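Local coordinates for ribonuclease-like 3 (Danio rerio, PDB 2VQ9), which cleaves RNA as a secreted ribonuclease of the pancreatic family, promotes angiogenesis, and kills bacteria, chiefly Gram-negative ones, independently of its RNase activity, at residues R54-F59 / N69-A74; N77-V82 / D101-I106; L96-D101 / Y142-I147. All blocks are in the same frame, centred on the assembly; numbering follows the deposited sequence.

Contact 1: residues R54-F59 / N69-A74; sequences RRITRF and NTFIQA. Unlike the reference sequence in segment 54-59: R55 (reference Gly).
The apolar part of this buried contact is the meeting of I56 with F71. The CD1 methyl of I56 comes in at the ring edge, near the ring plane, 3.5 Å from F71 CZ, the two side chains approaching from opposite directions. CG1 of I56 stands anti to the carbonyl carbon (chi1 -67°), and from this branch CD1 also lies 4.0 Å from N69 ND2. The I56 and N69 side chains cross at about a right angle.

Polar groups border this apolar centre. The extended chain of R54 slides past F71 in the opposite direction and leaves NH1 4.0 Å from F71 CE1, with guanidinium and ring planes nearly perpendicular at 87°. The same NH1 is hydrogen-bonded to the backbone oxygens of T35 and V38, which tie down the end of the arginine. Within strand 68-72, the amide nitrogen ND2 of N69 sits 3.3 Å above one face of the F71 ring, offset toward its rim. Bonds from ND2 to Q36 O and from K66 NZ to OD1 fix both ends of the buried amide.

R54 is the experimentally established cleavage site, and R55 leaves helix 47-53 through a Schellman motif. N69 and T70 belong to the substrate-binding residues, and T70 O is hydrogen-bonded to ND1 of the catalytic H37; the contact lies beside the active site of the RNase A fold.

Contact 2: residues N77-V82 / D101-I106; sequences NHVRTV and DQFTVI. Unlike the reference sequence in segment 101-106: D101 (reference Asn).
A chi1 of -175° swings the H78 imidazole opposite its backbone N and out to F103, whose chi1 of -75° turns the phenyl ring back to meet it. The two rings arrive from opposite directions. F103 CE1 lies over one face of the imidazole, offset toward the rim and 3.5 Å from H78 NE2, while F103 CZ is 3.6 Å from that same nitrogen. The planes are inclined at 42° with centroids 4.8 Å apart, an oblique aromatic pair.

Two valines of 77-82 also touch the phenyl ring: V79 CG2 is 4.4 Å from F103 CE1, and V82 CG2 is 4.2 Å from F103 CE2. The V82 and F103 side chains slide past each other in opposite directions.

A water bridges the polar rim. It lies in the imidazole plane, 2.8 Å from H78 NE2, and donates to D101 OD2 at 2.7 Å. The water thus joins the helix side chain to D101, although H78 and D101 do not touch directly. H78 O accepts both T81 N and T81 OG1.

F103 lies in strand 103-112, with its backbone bonded to R128 of strand 120-135. Its side chain and that of V79 both touch I72 of strand 68-72, whereas V82 reaches V132, so segment 77-82 packs against strands 68-72, 103-112 and 120-135.

Contact 3: residues L96-D101 / Y142-I147; sequences LYMSND and YERGVI. Unlike the reference sequence in segment 96-101: D101 (reference Asn). Unlike the reference sequence in segment 142-147: R144 (reference Lys).
This is a surface contact between side chains of two strands in the antiparallel sheet that are not direct neighbours. Strands 96-99 and 138-146 both pair with the long strand 120-135, and their segments 96-99 and 142-146 run in nearly the same direction, at 26°, with a closest axis approach of 8.6 Å. They meet through two separate patches.

In the first, L96 and E143 cross at about a right angle. L96 CD1 lies 3.7 Å from E143 CG, and the other leucine methyl, CD2, is 3.8 Å from E143 CB. The extended chi1 of E143 (175°) sets CG against both leucine methyls. A bend at chi2 then turns the carboxylate, bringing OE1 4.0 Å from L96 CD2. L96 is buried, its side chain also touching A133 of the intervening strand, while E143 is exposed.

The second patch joins M98 to V146, tip to tip. The methionine is extended through chi1 and chi2, which carries SD to 3.9 Å from V146 CG2, and the turn at chi3 (-60°) brings CE to the same distance from that methyl. M98 CE is also 4.3 Å from R144 NH2, obliquely placed relative to the guanidinium. R144 and M98 also both touch Q90 in the loop before strand 96-99, and M98 packs on K129 of the intervening strand.

E143 and R144 both face V131, forming a classic beta bulge in strand 138-146. The bulge begins two residues after H141, the catalytic proton donor, whose side chain is about 3 Å from that of E143 at their nearest atoms. Side chains of two next-but-one strands of the RNase A sheet therefore meet over strand 120-135, on the 138-146 side through a bulge close to H141.

How the contacts relate
Along the chain, contact 1 closes before contact 2 opens, whereas the segments of contacts 2 and 3 alternate and share D101. Contact 2 has its centre about 15 Å from that of contact 1 and about 9 Å from that of contact 3; contacts 1 and 3 are about 16 Å apart. All three reach the same antiparallel sheet. Strands 68-72 and 103-112 join contacts 1 and 2 through probable backbone hydrogen bonds, while V82 packs on S99 between contacts 2 and 3. Y142 touches both T70 and I72, linking contact 3 to contact 1. The sheet therefore connects the substrate-binding strand with the strand that bears the catalytic proton donor.

Contact 1: residues R54-F59 / N69-A74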
loop_
_atom_site.group_PDB
_atom_site.type_symbol
_atom_site.label_atom_id
_atom_site.label_comp_id
_atom_site.label_asym_id
_atom_site.label_seq_id
_atom_site.Cartn_x
_atom_site.Cartn_y
_atom_site.Cartn_z
ATOM N N ARG A 54 -5.029 -9.837 -7.288
ATOM C CA ARG A 54 -5.826 -8.692 -6.830
ATOM C C ARG A 54 -6.195 -7.742 -7.935
ATOM O O ARG A 54 -6.957 -6.803 -7.713
ATOM C CB ARG A 54 -5.130 -7.931 -5.691
ATOM C CG ARG A 54 -4.880 -8.798 -4.463
ATOM C CD ARG A 54 -4.287 -7.964 -3.336
ATOM N NE ARG A 54 -4.143 -8.745 -2.103
ATOM C CZ ARG A 54 -3.923 -8.194 -0.917
ATOM N NH1 ARG A 54 -3.784 -6.865 -0.830
ATOM N NH2 ARG A 54 -3.825 -8.958 0.182
ATOM N N ARG A 55 -5.682 -8.003 -9.130
ATOM C CA ARG A 55 -5.924 -7.166 -10.320
ATOM C C ARG A 55 -5.633 -5.678 -10.067
ATOM O O ARG A 55 -6.479 -4.785 -10.284
ATOM C CB ARG A 55 -7.337 -7.402 -10.897
ATOM C CG ARG A 55 -7.445 -7.127 -12.403
ATOM C CD ARG A 55 -8.867 -7.369 -12.921
ATOM N NE ARG A 55 -9.029 -7.041 -14.362
ATOM C CZ ARG A 55 -9.342 -5.835 -14.822
ATOM N NH1 ARG A 55 -9.500 -4.835 -13.969
ATOM N NH2 ARG A 55 -9.495 -5.613 -16.137
ATOM N N ILE A 56 -4.440 -5.413 -9.565
ATOM C CA ILE A 56 -4.055 -4.037 -9.238
ATOM C C ILE A 56 -3.598 -3.365 -10.519
ATOM O O ILE A 56 -2.714 -3.866 -11.200
ATOM C CB ILE A 56 -2.973 -4.013 -8.134
ATOM C CG1 ILE A 56 -3.612 -4.535 -6.824
ATOM C CG2 ILE A 56 -2.416 -2.586 -7.968
ATOM C CD1 ILE A 56 -2.590 -5.078 -5.755
ATOM N N THR A 57 -4.233 -2.240 -10.853
ATOM C CA THR A 57 -4.082 -1.617 -12.160
ATOM C C THR A 57 -3.653 -0.159 -12.090
ATOM O O THR A 57 -3.804 0.497 -11.052
ATOM C CB THR A 57 -5.413 -1.678 -12.981
ATOM O OG1 THR A 57 -6.471 -1.079 -12.217
ATOM C CG2 THR A 57 -5.771 -3.112 -13.329
ATOM N N ARG A 58 -3.142 0.339 -13.210
ATOM C CA ARG A 58 -2.709 1.722 -13.349
ATOM C C ARG A 58 -3.851 2.720 -13.146
ATOM O O ARG A 58 -3.713 3.706 -12.400
ATOM C CB ARG A 58 -2.073 1.915 -14.733
ATOM C CG ARG A 58 -1.317 3.214 -14.891
ATOM C CD ARG A 58 -0.524 3.202 -16.165
ATOM N NE ARG A 58 0.142 4.484 -16.396
ATOM C CZ ARG A 58 1.153 4.665 -17.248
ATOM N NH1 ARG A 58 1.649 3.634 -17.935
ATOM N NH2 ARG A 58 1.697 5.874 -17.391
ATOM N N PHE A 59 -4.978 2.444 -13.799
ATOM C CA PHE A 59 -6.140 3.314 -13.766
ATOM C C PHE A 59 -7.313 2.633 -13.036
ATOM O O PHE A 59 -7.306 1.422 -12.870
ATOM C CB PHE A 59 -6.535 3.731 -15.204
ATOM C CG PHE A 59 -5.404 4.344 -15.991
ATOM C CD1 PHE A 59 -4.978 5.646 -15.722
ATOM C CD2 PHE A 59 -4.762 3.628 -16.992
ATOM C CE1 PHE A 59 -3.920 6.215 -16.439
ATOM C CE2 PHE A 59 -3.709 4.194 -17.722
ATOM C CZ PHE A 59 -3.291 5.487 -17.447
ATOM N N ASN A 69 3.916 -0.156 -6.800
ATOM C CA ASN A 69 2.895 -0.435 -5.799
ATOM C C ASN A 69 3.486 -0.971 -4.535
ATOM O O ASN A 69 4.268 -1.902 -4.564
ATOM C CB ASN A 69 1.816 -1.405 -6.308
ATOM C CG ASN A 69 0.607 -1.441 -5.367
ATOM O OD1 ASN A 69 -0.050 -0.414 -5.205
ATOM N ND2 ASN A 69 0.336 -2.607 -4.710
ATOM N N THR A 70 3.105 -0.394 -3.409
ATOM C CA THR A 70 3.714 -0.774 -2.144
ATOM C C THR A 70 2.728 -1.566 -1.295
ATOM O O THR A 70 1.590 -1.123 -1.100
ATOM C CB THR A 70 4.151 0.494 -1.363
ATOM O OG1 THR A 70 5.088 1.232 -2.167
ATOM C CG2 THR A 70 4.814 0.125 -0.011
ATOM N N PHE A 71 3.171 -2.729 -0.815
ATOM C CA PHE A 71 2.401 -3.511 0.158
ATOM C C PHE A 71 2.969 -3.386 1.551
ATOM O O PHE A 71 4.175 -3.577 1.769
ATOM C CB PHE A 71 2.362 -4.996 -0.203
ATOM C CG PHE A 71 1.618 -5.293 -1.460
ATOM C CD1 PHE A 71 0.233 -5.292 -1.476
ATOM C CD2 PHE A 71 2.317 -5.566 -2.649
ATOM C CE1 PHE A 71 -0.483 -5.564 -2.652
ATOM C CE2 PHE A 71 1.617 -5.856 -3.850
ATOM C CZ PHE A 71 0.191 -5.835 -3.836
ATOM N N ILE A 72 2.093 -3.081 2.505
ATOM C CA ILE A 72 2.507 -3.098 3.895
ATOM C C ILE A 72 2.369 -4.539 4.383
ATOM O O ILE A 72 1.306 -5.156 4.218
ATOM C CB ILE A 72 1.622 -2.217 4.725
ATOM C CG1 ILE A 72 1.646 -0.785 4.156
ATOM C CG2 ILE A 72 2.081 -2.265 6.194
ATOM C CD1 ILE A 72 0.424 0.050 4.604
ATOM N N GLN A 73 3.437 -5.051 4.981
ATOM C CA GLN A 73 3.484 -6.436 5.472
ATOM C C GLN A 73 2.875 -6.486 6.876
ATOM O O GLN A 73 3.589 -6.633 7.870
ATOM C CB GLN A 73 4.930 -6.903 5.501
ATOM C CG GLN A 73 5.121 -8.416 5.509
ATOM C CD GLN A 73 6.557 -8.779 5.645
ATOM O OE1 GLN A 73 7.184 -8.549 6.686
ATOM N NE2 GLN A 73 7.106 -9.350 4.603
ATOM N N ALA A 74 1.556 -6.359 6.935
ATOM C CA ALA A 74 0.768 -6.367 8.181
ATOM C C ALA A 74 -0.694 -6.678 7.854
ATOM O O ALA A 74 -1.087 -6.699 6.668
ATOM C CB ALA A 74 0.864 -4.980 8.895
#

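Contact 2: residues N77-V82 / D101-I106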
loop_
_atom_site.group_PDB
_atom_site.type_symbol
_atom_site.label_atom_id
_atom_site.label_comp_id
_atom_site.label_asym_id
_atom_site.label_seq_id
_atom_site.Cartn_x
_atom_site.Cartn_y
_atom_site.Cartn_z
ATOM N N ASN A 77 -6.576 -4.652 10.248
ATOM C CA ASN A 77 -6.894 -4.054 11.535
ATOM C C ASN A 77 -5.680 -3.398 12.192
ATOM O O ASN A 77 -5.813 -2.346 12.834
ATOM C CB ASN A 77 -7.515 -5.103 12.470
ATOM C CG ASN A 77 -8.938 -5.430 12.098
ATOM O OD1 ASN A 77 -9.476 -4.889 11.130
ATOM N ND2 ASN A 77 -9.564 -6.311 12.865
ATOM N N HIS A 78 -4.502 -3.988 11.988
ATOM C CA HIS A 78 -3.245 -3.398 12.482
ATOM C C HIS A 78 -2.946 -2.090 11.741
ATOM O O HIS A 78 -2.700 -1.051 12.372
ATOM C CB HIS A 78 -2.113 -4.400 12.296
ATOM C CG HIS A 78 -0.791 -3.977 12.858
ATOM N ND1 HIS A 78 0.363 -4.693 12.625
ATOM C CD2 HIS A 78 -0.425 -2.900 13.599
ATOM C CE1 HIS A 78 1.381 -4.094 13.225
ATOM N NE2 HIS A 78 0.926 -3.010 13.833
ATOM N N VAL A 79 -2.989 -2.114 10.402
ATOM C CA VAL A 79 -2.756 -0.873 9.646
ATOM C C VAL A 79 -3.768 0.236 10.013
ATOM O O VAL A 79 -3.410 1.424 10.114
ATOM C CB VAL A 79 -2.699 -1.125 8.134
ATOM C CG1 VAL A 79 -2.596 0.223 7.356
ATOM C CG2 VAL A 79 -1.511 -2.040 7.802
ATOM N N ARG A 80 -5.031 -0.133 10.206
ATOM C CA ARG A 80 -6.058 0.832 10.640
ATOM C C ARG A 80 -5.697 1.678 11.846
ATOM O O ARG A 80 -6.128 2.836 11.949
ATOM C CB ARG A 80 -7.357 0.121 10.960
ATOM C CG ARG A 80 -8.285 0.011 9.815
ATOM C CD ARG A 80 -9.699 0.012 10.335
ATOM N NE ARG A 80 -10.074 -1.291 10.848
ATOM C CZ ARG A 80 -10.928 -1.475 11.850
ATOM N NH1 ARG A 80 -11.498 -0.427 12.453
ATOM N NH2 ARG A 80 -11.204 -2.702 12.247
ATOM N N THR A 81 -4.919 1.111 12.761
ATOM C CA THR A 81 -4.587 1.805 14.011
ATOM C C THR A 81 -3.758 3.065 13.786
ATOM O O THR A 81 -3.622 3.874 14.696
ATOM C CB THR A 81 -3.830 0.909 15.015
ATOM O OG1 THR A 81 -2.530 0.586 14.489
ATOM C CG2 THR A 81 -4.617 -0.368 15.310
ATOM N N VAL A 82 -3.182 3.217 12.592
ATOM C CA VAL A 82 -2.459 4.431 12.271
ATOM C C VAL A 82 -3.426 5.618 12.270
ATOM O O VAL A 82 -3.018 6.745 12.578
ATOM C CB VAL A 82 -1.665 4.304 10.943
ATOM C CG1 VAL A 82 -0.866 5.568 10.668
ATOM C CG2 VAL A 82 -0.701 3.125 11.039
ATOM N N ASP A 101 5.071 3.366 14.876
ATOM C CA ASP A 101 5.958 2.197 14.766
ATOM C C ASP A 101 6.461 2.060 13.327
ATOM O O ASP A 101 5.817 2.540 12.391
ATOM C CB ASP A 101 5.254 0.875 15.126
ATOM C CG ASP A 101 4.767 0.815 16.572
ATOM O OD1 ASP A 101 5.249 1.620 17.403
ATOM O OD2 ASP A 101 3.907 -0.070 16.872
ATOM N N GLN A 102 7.581 1.358 13.173
ATOM C CA GLN A 102 8.066 0.936 11.867
ATOM C C GLN A 102 7.182 -0.215 11.392
ATOM O O GLN A 102 6.737 -1.038 12.215
ATOM C CB GLN A 102 9.484 0.396 11.987
ATOM C CG GLN A 102 10.470 1.363 12.634
ATOM C CD GLN A 102 10.915 2.384 11.655
ATOM O OE1 GLN A 102 10.903 3.587 11.936
ATOM N NE2 GLN A 102 11.287 1.930 10.475
ATOM N N PHE A 103 6.941 -0.250 10.074
ATOM C CA PHE A 103 6.328 -1.392 9.402
ATOM C C PHE A 103 7.307 -1.865 8.307
ATOM O O PHE A 103 8.078 -1.082 7.750
ATOM C CB PHE A 103 5.011 -0.985 8.731
ATOM C CG PHE A 103 3.851 -0.793 9.677
ATOM C CD1 PHE A 103 2.874 -1.789 9.817
ATOM C CD2 PHE A 103 3.711 0.397 10.405
ATOM C CE1 PHE A 103 1.758 -1.588 10.690
ATOM C CE2 PHE A 103 2.619 0.605 11.276
ATOM C CZ PHE A 103 1.642 -0.391 11.417
ATOM N N THR A 104 7.282 -3.149 8.013
ATOM C CA THR A 104 7.960 -3.640 6.847
ATOM C C THR A 104 7.054 -3.426 5.638
ATOM O O THR A 104 5.875 -3.815 5.641
ATOM C CB THR A 104 8.335 -5.111 7.029
ATOM O OG1 THR A 104 9.252 -5.177 8.133
ATOM C CG2 THR A 104 8.998 -5.669 5.757
ATOM N N VAL A 105 7.614 -2.772 4.631
ATOM C CA VAL A 105 6.928 -2.634 3.349
ATOM C C VAL A 105 7.718 -3.294 2.218
ATOM O O VAL A 105 8.954 -3.330 2.253
ATOM C CB VAL A 105 6.590 -1.156 3.006
ATOM C CG1 VAL A 105 5.756 -0.538 4.141
ATOM C CG2 VAL A 105 7.881 -0.332 2.713
ATOM N N ILE A 106 7.003 -3.797 1.215
ATOM C CA ILE A 106 7.630 -4.299 -0.003
ATOM C C ILE A 106 7.124 -3.460 -1.172
ATOM O O ILE A 106 5.921 -3.337 -1.408
ATOM C CB ILE A 106 7.370 -5.832 -0.214
ATOM C CG1 ILE A 106 8.069 -6.627 0.920
ATOM C CG2 ILE A 106 7.749 -6.264 -1.683
ATOM C CD1 ILE A 106 9.234 -7.419 0.530
HETATM O O HOH W 1 2.325 -0.810 14.808
#

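Contact 3: residues L96-D101 / Y142-I147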
loop_
_atom_site.group_PDB
_atom_site.type_symbol
_atom_site.label_atom_id
_atom_site.label_comp_id
_atom_site.label_asym_id
_atom_site.label_seq_id
_atom_site.Cartn_x
_atom_site.Cartn_y
_atom_site.Cartn_z
ATOM N N LEU A 96 -3.222 13.409 6.488
ATOM C CA LEU A 96 -2.120 12.437 6.518
ATOM C C LEU A 96 -1.634 12.135 7.921
ATOM O O LEU A 96 -1.379 13.056 8.706
ATOM C CB LEU A 96 -0.927 12.925 5.691
ATOM C CG LEU A 96 -1.119 13.090 4.189
ATOM C CD1 LEU A 96 0.181 13.545 3.506
ATOM C CD2 LEU A 96 -1.635 11.793 3.559
ATOM N N TYR A 97 -1.471 10.843 8.211
ATOM C CA TYR A 97 -0.936 10.360 9.476
ATOM C C TYR A 97 0.289 9.498 9.270
ATOM O O TYR A 97 0.243 8.553 8.494
ATOM C CB TYR A 97 -1.985 9.524 10.197
ATOM C CG TYR A 97 -3.094 10.371 10.743
ATOM C CD1 TYR A 97 -3.141 10.677 12.096
ATOM C CD2 TYR A 97 -4.073 10.910 9.898
ATOM C CE1 TYR A 97 -4.159 11.477 12.615
ATOM C CE2 TYR A 97 -5.099 11.717 10.406
ATOM C CZ TYR A 97 -5.129 11.990 11.765
ATOM O OH TYR A 97 -6.127 12.780 12.293
ATOM N N MET A 98 1.371 9.817 9.984
ATOM C CA MET A 98 2.574 8.998 9.962
ATOM C C MET A 98 2.554 8.001 11.116
ATOM O O MET A 98 2.277 8.391 12.254
ATOM C CB MET A 98 3.826 9.877 10.019
ATOM C CG MET A 98 5.128 9.094 9.953
ATOM S SD MET A 98 6.606 10.113 10.118
ATOM C CE MET A 98 6.412 11.215 8.711
ATOM N N SER A 99 2.835 6.715 10.844
ATOM C CA SER A 99 2.815 5.724 11.906
ATOM C C SER A 99 3.906 6.024 12.957
ATOM O O SER A 99 4.988 6.525 12.628
ATOM C CB SER A 99 2.943 4.281 11.380
ATOM O OG SER A 99 4.224 4.036 10.849
ATOM N N ASN A 100 3.589 5.736 14.214
ATOM C CA ASN A 100 4.585 5.768 15.296
ATOM C C ASN A 100 5.544 4.559 15.272
ATOM O O ASN A 100 6.706 4.713 15.633
ATOM C CB ASN A 100 3.925 5.850 16.676
ATOM C CG ASN A 100 2.908 6.970 16.797
ATOM O OD1 ASN A 100 1.876 6.799 17.448
ATOM N ND2 ASN A 100 3.186 8.120 16.185
ATOM N N ASP A 101 5.071 3.366 14.876
ATOM C CA ASP A 101 5.958 2.197 14.766
ATOM C C ASP A 101 6.461 2.060 13.327
ATOM O O ASP A 101 5.817 2.540 12.391
ATOM C CB ASP A 101 5.254 0.875 15.126
ATOM C CG ASP A 101 4.767 0.815 16.572
ATOM O OD1 ASP A 101 5.249 1.620 17.403
ATOM O OD2 ASP A 101 3.907 -0.070 16.872
ATOM N N TYR A 142 -2.269 5.215 0.559
ATOM C CA TYR A 142 -0.874 5.080 0.980
ATOM C C TYR A 142 -0.107 6.232 0.338
ATOM O O TYR A 142 0.053 6.301 -0.883
ATOM C CB TYR A 142 -0.267 3.719 0.586
ATOM C CG TYR A 142 1.157 3.507 1.077
ATOM C CD1 TYR A 142 1.411 3.088 2.383
ATOM C CD2 TYR A 142 2.249 3.707 0.233
ATOM C CE1 TYR A 142 2.715 2.904 2.846
ATOM C CE2 TYR A 142 3.568 3.519 0.691
ATOM C CZ TYR A 142 3.784 3.109 1.999
ATOM O OH TYR A 142 5.055 2.933 2.478
ATOM N N GLU A 143 0.350 7.143 1.180
ATOM C CA GLU A 143 0.980 8.359 0.678
ATOM C C GLU A 143 2.440 8.041 0.407
ATOM O O GLU A 143 2.930 8.209 -0.726
ATOM C CB GLU A 143 0.790 9.497 1.679
ATOM C CG GLU A 143 1.523 10.817 1.329
ATOM C CD GLU A 143 0.915 11.567 0.155
ATOM O OE1 GLU A 143 -0.281 11.356 -0.146
ATOM O OE2 GLU A 143 1.640 12.396 -0.461
ATOM N N ARG A 144 3.132 7.550 1.433
ATOM C CA ARG A 144 4.536 7.224 1.311
ATOM C C ARG A 144 5.047 6.483 2.538
ATOM O O ARG A 144 4.331 6.332 3.542
ATOM C CB ARG A 144 5.371 8.495 1.068
ATOM C CG ARG A 144 5.493 9.406 2.267
ATOM C CD ARG A 144 6.315 10.634 1.873
ATOM N NE ARG A 144 6.692 11.408 3.050
ATOM C CZ ARG A 144 5.898 12.284 3.669
ATOM N NH1 ARG A 144 4.661 12.519 3.215
ATOM N NH2 ARG A 144 6.349 12.932 4.740
ATOM N N GLY A 145 6.291 6.016 2.451
ATOM C CA GLY A 145 6.960 5.463 3.612
ATOM C C GLY A 145 8.240 6.229 3.774
ATOM O O GLY A 145 8.942 6.498 2.786
ATOM N N VAL A 146 8.545 6.576 5.018
ATOM C CA VAL A 146 9.762 7.336 5.330
ATOM C C VAL A 146 10.702 6.551 6.226
ATOM O O VAL A 146 10.276 5.635 6.949
ATOM C CB VAL A 146 9.406 8.703 5.985
ATOM C CG1 VAL A 146 8.427 9.434 5.095
ATOM C CG2 VAL A 146 8.825 8.508 7.406
ATOM N N ILE A 147 11.982 6.898 6.173
ATOM C CA ILE A 147 12.950 6.357 7.120
ATOM C C ILE A 147 13.558 7.491 7.924
ATOM O O ILE A 147 14.097 8.453 7.350
ATOM C CB ILE A 147 14.085 5.499 6.444
ATOM C CG1 ILE A 147 13.467 4.355 5.625
ATOM C CG2 ILE A 147 15.088 4.970 7.513
ATOM C CD1 ILE A 147 14.457 3.444 4.927
#